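Local coordinates for sulfoquinovosidase (Escherichia coli, PDB 5AEG), which hydrolyses sulfoquinovosyl diacylglycerides and simple sulfoquinovosides such as sulfoquinovosyl glycerol, releasing sulfoquinovose for breakdown by sulfoglycolysis, at residues W252-G264 / M275-D289. Residues are numbered along the deposited sequence; the frame is centred on the assembly and turned at random.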
loop_
_atom_site.group_PDB
_atom_site.type_symbol
_atom_site.label_atom_id
_atom_site.label_comp_id
_atom_site.label_asym_id
_atom_site.label_seq_id
_atom_site.Cartn_x
_atom_site.Cartn_y
_atom_site.Cartn_z
ATOM N N TRP A 252 14.649 -12.044 -12.119
ATOM C CA TRP A 252 13.984 -11.878 -13.398
ATOM C C TRP A 252 13.047 -10.614 -13.451
ATOM O O TRP A 252 12.671 -10.135 -14.547
ATOM C CB TRP A 252 13.250 -13.174 -13.807
ATOM C CG TRP A 252 12.224 -13.639 -12.814
ATOM C CD1 TRP A 252 12.400 -14.581 -11.863
ATOM C CD2 TRP A 252 10.854 -13.192 -12.695
ATOM N NE1 TRP A 252 11.243 -14.777 -11.187
ATOM C CE2 TRP A 252 10.282 -13.929 -11.658
ATOM C CE3 TRP A 252 10.043 -12.284 -13.426
ATOM C CZ2 TRP A 252 8.969 -13.771 -11.266
ATOM C CZ3 TRP A 252 8.727 -12.120 -13.055
ATOM C CH2 TRP A 252 8.181 -12.874 -11.991
ATOM N N ILE A 253 12.701 -10.079 -12.285
ATOM C CA ILE A 253 11.918 -8.813 -12.208
ATOM C C ILE A 253 12.579 -7.651 -12.924
ATOM O O ILE A 253 11.912 -6.865 -13.568
ATOM C CB ILE A 253 11.600 -8.414 -10.744
ATOM C CG1 ILE A 253 10.711 -9.476 -10.087
ATOM C CG2 ILE A 253 10.856 -7.068 -10.740
ATOM C CD1 ILE A 253 9.268 -9.531 -10.555
ATOM N N TYR A 254 13.908 -7.656 -12.928
ATOM C CA TYR A 254 14.679 -6.609 -13.551
ATOM C C TYR A 254 14.844 -6.735 -15.062
ATOM O O TYR A 254 15.438 -5.834 -15.708
ATOM C CB TYR A 254 16.082 -6.566 -12.905
ATOM C CG TYR A 254 16.048 -6.501 -11.425
ATOM C CD1 TYR A 254 15.748 -5.357 -10.773
ATOM C CD2 TYR A 254 16.389 -7.592 -10.663
ATOM C CE1 TYR A 254 15.697 -5.314 -9.374
ATOM C CE2 TYR A 254 16.336 -7.574 -9.287
ATOM C CZ TYR A 254 15.981 -6.409 -8.657
ATOM O OH TYR A 254 15.916 -6.393 -7.316
ATOM N N ASP A 255 14.360 -7.836 -15.646
ATOM C CA ASP A 255 14.700 -8.170 -17.016
ATOM C C ASP A 255 13.726 -7.647 -18.074
ATOM O O ASP A 255 13.932 -7.866 -19.309
ATOM C CB ASP A 255 14.919 -9.651 -17.170
ATOM C CG ASP A 255 16.074 -10.142 -16.377
ATOM O OD1 ASP A 255 16.972 -9.384 -15.989
ATOM O OD2 ASP A 255 16.075 -11.321 -16.107
ATOM N N GLY A 256 12.704 -6.930 -17.652
ATOM C CA GLY A 256 11.843 -6.260 -18.615
ATOM C C GLY A 256 10.446 -6.009 -18.091
ATOM O O GLY A 256 10.229 -6.066 -16.882
ATOM N N VAL A 257 9.509 -5.756 -19.023
ATOM C CA VAL A 257 8.096 -5.477 -18.661
ATOM C C VAL A 257 7.344 -6.760 -18.621
ATOM O O VAL A 257 7.563 -7.640 -19.484
ATOM C CB VAL A 257 7.423 -4.480 -19.597
ATOM C CG1 VAL A 257 7.309 -4.924 -21.058
ATOM C CG2 VAL A 257 6.034 -4.087 -19.074
ATOM N N THR A 258 6.433 -6.850 -17.643
ATOM C CA THR A 258 5.446 -7.945 -17.589
ATOM C C THR A 258 4.188 -7.456 -18.338
ATOM O O THR A 258 3.548 -6.445 -17.957
ATOM C CB THR A 258 5.162 -8.339 -16.137
ATOM O OG1 THR A 258 6.326 -8.932 -15.545
ATOM C CG2 THR A 258 3.925 -9.315 -16.038
ATOM N N LEU A 259 3.781 -8.170 -19.388
ATOM C CA LEU A 259 2.678 -7.708 -20.223
ATOM C C LEU A 259 1.379 -8.220 -19.680
ATOM O O LEU A 259 1.229 -9.440 -19.481
ATOM C CB LEU A 259 2.835 -8.202 -21.652
ATOM C CG LEU A 259 4.058 -7.758 -22.381
ATOM C CD1 LEU A 259 4.227 -8.576 -23.660
ATOM C CD2 LEU A 259 4.023 -6.305 -22.742
ATOM N N GLY A 260 0.427 -7.310 -19.407
ATOM C CA GLY A 260 -0.955 -7.662 -18.908
ATOM C C GLY A 260 -1.751 -7.955 -20.135
ATOM O O GLY A 260 -1.948 -7.100 -21.000
ATOM N N ILE A 261 -2.122 -9.232 -20.238
ATOM C CA ILE A 261 -2.879 -9.740 -21.378
ATOM C C ILE A 261 -4.056 -10.613 -20.878
ATOM O O ILE A 261 -3.904 -11.331 -19.946
ATOM C CB ILE A 261 -1.999 -10.537 -22.320
ATOM C CG1 ILE A 261 -0.713 -9.749 -22.732
ATOM C CG2 ILE A 261 -2.822 -10.947 -23.553
ATOM C CD1 ILE A 261 0.353 -10.576 -23.447
ATOM N N GLN A 262 -5.206 -10.493 -21.534
ATOM C CA GLN A 262 -6.316 -11.416 -21.331
ATOM C C GLN A 262 -6.719 -11.958 -22.722
ATOM O O GLN A 262 -6.339 -11.410 -23.749
ATOM C CB GLN A 262 -7.466 -10.668 -20.685
ATOM C CG GLN A 262 -7.122 -10.077 -19.323
ATOM C CD GLN A 262 -8.248 -9.283 -18.679
ATOM O OE1 GLN A 262 -8.940 -9.786 -17.778
ATOM N NE2 GLN A 262 -8.390 -8.060 -19.059
ATOM N N GLY A 263 -7.484 -13.027 -22.711
ATOM C CA GLY A 263 -8.065 -13.551 -23.939
ATOM C C GLY A 263 -7.534 -14.872 -24.441
ATOM O O GLY A 263 -7.898 -15.289 -25.587
ATOM N N GLY A 264 -6.674 -15.497 -23.651
ATOM C CA GLY A 264 -6.228 -16.842 -23.818
ATOM C C GLY A 264 -4.806 -17.024 -24.404
ATOM O O GLY A 264 -4.072 -16.070 -24.643
ATOM N N MET A 275 5.830 -7.820 -29.399
ATOM C CA MET A 275 6.680 -6.947 -28.544
ATOM C C MET A 275 8.146 -7.361 -28.623
ATOM O O MET A 275 9.017 -6.487 -28.816
ATOM C CB MET A 275 6.193 -6.977 -27.110
ATOM C CG MET A 275 4.778 -6.363 -26.967
ATOM S SD MET A 275 4.488 -4.716 -27.564
ATOM C CE MET A 275 5.003 -3.735 -26.135
ATOM N N ARG A 276 8.399 -8.650 -28.421
ATOM C CA ARG A 276 9.783 -9.171 -28.422
ATOM C C ARG A 276 10.435 -8.900 -29.783
ATOM O O ARG A 276 11.618 -8.493 -29.810
ATOM C CB ARG A 276 9.828 -10.639 -28.141
ATOM C CG ARG A 276 9.913 -11.005 -26.691
ATOM C CD ARG A 276 10.196 -12.466 -26.533
ATOM N NE ARG A 276 9.437 -13.356 -27.496
ATOM C CZ ARG A 276 9.254 -14.669 -27.318
ATOM N NH1 ARG A 276 9.790 -15.282 -26.265
ATOM N NH2 ARG A 276 8.528 -15.383 -28.188
ATOM N N ASN A 277 9.701 -9.074 -30.889
ATOM C CA ASN A 277 10.300 -8.885 -32.209
ATOM C C ASN A 277 10.534 -7.453 -32.592
ATOM O O ASN A 277 11.284 -7.208 -33.492
ATOM C CB ASN A 277 9.487 -9.562 -33.338
ATOM C CG ASN A 277 9.397 -11.052 -33.193
ATOM O OD1 ASN A 277 10.130 -11.711 -32.456
ATOM N ND2 ASN A 277 8.448 -11.598 -33.871
ATOM N N ALA A 278 9.896 -6.511 -31.917
ATOM C CA ALA A 278 10.165 -5.102 -32.047
ATOM C C ALA A 278 11.217 -4.630 -31.089
ATOM O O ALA A 278 11.469 -3.463 -31.036
ATOM C CB ALA A 278 8.894 -4.295 -31.825
ATOM N N GLY A 279 11.865 -5.470 -30.326
ATOM C CA GLY A 279 12.971 -4.953 -29.455
ATOM C C GLY A 279 12.532 -4.661 -28.005
ATOM O O GLY A 279 13.325 -4.177 -27.200
ATOM N N VAL A 280 11.297 -5.010 -27.627
ATOM C CA VAL A 280 10.850 -4.788 -26.217
ATOM C C VAL A 280 11.451 -5.868 -25.327
ATOM O O VAL A 280 11.408 -7.025 -25.644
ATOM C CB VAL A 280 9.306 -4.731 -26.090
ATOM C CG1 VAL A 280 8.887 -4.401 -24.645
ATOM C CG2 VAL A 280 8.733 -3.687 -27.051
ATOM N N LYS A 281 11.984 -5.462 -24.171
ATOM C CA LYS A 281 12.441 -6.397 -23.173
ATOM C C LYS A 281 11.219 -6.825 -22.364
ATOM O O LYS A 281 10.645 -5.971 -21.624
ATOM C CB LYS A 281 13.482 -5.787 -22.225
ATOM C CG LYS A 281 14.671 -5.086 -22.886
ATOM C CD LYS A 281 15.335 -5.995 -23.887
ATOM C CE LYS A 281 16.721 -5.453 -24.263
ATOM N NZ LYS A 281 16.533 -4.382 -25.266
ATOM N N VAL A 282 10.899 -8.101 -22.464
ATOM C CA VAL A 282 9.676 -8.672 -21.877
ATOM C C VAL A 282 10.108 -9.765 -20.951
ATOM O O VAL A 282 10.769 -10.720 -21.384
ATOM C CB VAL A 282 8.714 -9.244 -22.930
ATOM C CG1 VAL A 282 7.445 -9.791 -22.261
ATOM C CG2 VAL A 282 8.265 -8.209 -23.911
ATOM N N ASN A 283 9.759 -9.657 -19.679
ATOM C CA ASN A 283 10.128 -10.685 -18.705
ATOM C C ASN A 283 8.980 -11.609 -18.323
ATOM O O ASN A 283 9.135 -12.562 -17.490
ATOM C CB ASN A 283 10.728 -10.056 -17.463
ATOM C CG ASN A 283 9.703 -9.363 -16.556
ATOM O OD1 ASN A 283 8.581 -9.065 -16.955
ATOM N ND2 ASN A 283 10.106 -9.123 -15.326
ATOM N N GLY A 284 7.798 -11.299 -18.846
ATOM C CA GLY A 284 6.599 -11.984 -18.335
ATOM C C GLY A 284 5.320 -11.653 -19.033
ATOM O O GLY A 284 5.188 -10.613 -19.670
ATOM N N ILE A 285 4.364 -12.526 -18.813
ATOM C CA ILE A 285 2.982 -12.377 -19.156
ATOM C C ILE A 285 2.119 -12.585 -17.899
ATOM O O ILE A 285 2.226 -13.610 -17.221
ATOM C CB ILE A 285 2.615 -13.494 -20.163
ATOM C CG1 ILE A 285 3.412 -13.255 -21.480
ATOM C CG2 ILE A 285 1.115 -13.475 -20.459
ATOM C CD1 ILE A 285 3.189 -14.348 -22.470
ATOM N N TRP A 286 1.265 -11.647 -17.642
ATOM C CA TRP A 286 0.379 -11.667 -16.457
ATOM C C TRP A 286 -1.051 -11.706 -17.059
ATOM O O TRP A 286 -1.487 -10.773 -17.727
ATOM C CB TRP A 286 0.550 -10.372 -15.638
ATOM C CG TRP A 286 -0.561 -10.274 -14.619
ATOM C CD1 TRP A 286 -0.889 -11.205 -13.699
ATOM C CD2 TRP A 286 -1.552 -9.257 -14.543
ATOM N NE1 TRP A 286 -2.006 -10.814 -12.989
ATOM C CE2 TRP A 286 -2.432 -9.604 -13.490
ATOM C CE3 TRP A 286 -1.726 -8.053 -15.180
ATOM C CZ2 TRP A 286 -3.558 -8.827 -13.172
ATOM C CZ3 TRP A 286 -2.814 -7.239 -14.795
ATOM C CH2 TRP A 286 -3.721 -7.660 -13.843
ATOM N N ALA A 287 -1.700 -12.850 -16.907
ATOM C CA ALA A 287 -3.006 -13.126 -17.510
ATOM C C ALA A 287 -3.982 -13.427 -16.378
ATOM O O ALA A 287 -4.083 -14.583 -15.874
ATOM C CB ALA A 287 -2.908 -14.349 -18.458
ATOM N N GLN A 288 -4.694 -12.412 -15.944
ATOM C CA GLN A 288 -5.600 -12.619 -14.807
ATOM C C GLN A 288 -6.828 -13.549 -15.112
ATOM O O GLN A 288 -7.449 -14.052 -14.142
ATOM C CB GLN A 288 -6.048 -11.309 -14.213
ATOM C CG GLN A 288 -6.876 -10.417 -15.130
ATOM C CD GLN A 288 -7.439 -9.197 -14.406
ATOM O OE1 GLN A 288 -7.269 -9.032 -13.185
ATOM N NE2 GLN A 288 -8.245 -8.414 -15.149
ATOM N N ASP A 289 -7.148 -13.720 -16.399
ATOM C CA ASP A 289 -8.225 -14.663 -16.826
ATOM C C ASP A 289 -7.790 -16.116 -17.032
ATOM O O ASP A 289 -8.575 -16.866 -17.625
ATOM C CB ASP A 289 -9.026 -14.110 -18.079
ATOM C CG ASP A 289 -8.208 -13.987 -19.295
ATOM O OD1 ASP A 289 -6.975 -13.829 -19.140
ATOM O OD2 ASP A 289 -8.745 -14.096 -20.427
HETATM O O HOH W 1 7.937 -7.833 -13.598
#
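Met275, at the end of helix 265-277, meets Leu259 CD1 with its CG (4.0 Å); helix and leucine belong to the first beta-alpha-beta unit of the TIM barrel, and Phe548 touches both side chains. Past the Schellman turn at Gly279, Val280 CG1 packs against Val257 CG1, and Lys281 O takes the N-H of Val257. Val282 crosses Leu259 at about a right angle, CG1 against CD1 (3.7 Å). At Asn283 a beta bulge shifts the parallel register by one, turning its side chain toward the 252-255 turn; Asn283 N still bonds Val257 O. With CG wedged between backbone N and carbonyl carbon (chi1 74°), its ND2 gives Trp252 O a nearly straight bond (2.9 Å, 171°), while OD1 accepts from Thr258 OG1 (2.7 Å). Trp252 O thus has two donors, Asp255 N reaching it from the opposite face, and a water bridges Thr258 OG1 and Asn283 ND2. Regular pairing resumes with Gly284 O to Leu259 N, then Trp286 N to Leu259 O and Ile261 N to Trp286 O; Trp286 CB rests on Thr258 CG2 (3.6 Å). Beyond the strands, substrate-binding Gln288 sends NE2 to Gln262 OE1 (3.0 Å), arriving well above that carbonyl's plane, and Asp289 OD2 receives Gly263 N on its syn side (2.8 Å), with Tyr313 bonded to OD1. One buried amide therefore ties the bulge to the turn before strand 257-260, while at the C-terminal ends of the strands Gln262, itself bonded to Glu538, probably helps orient Gln288 for sulfoquinovoside binding.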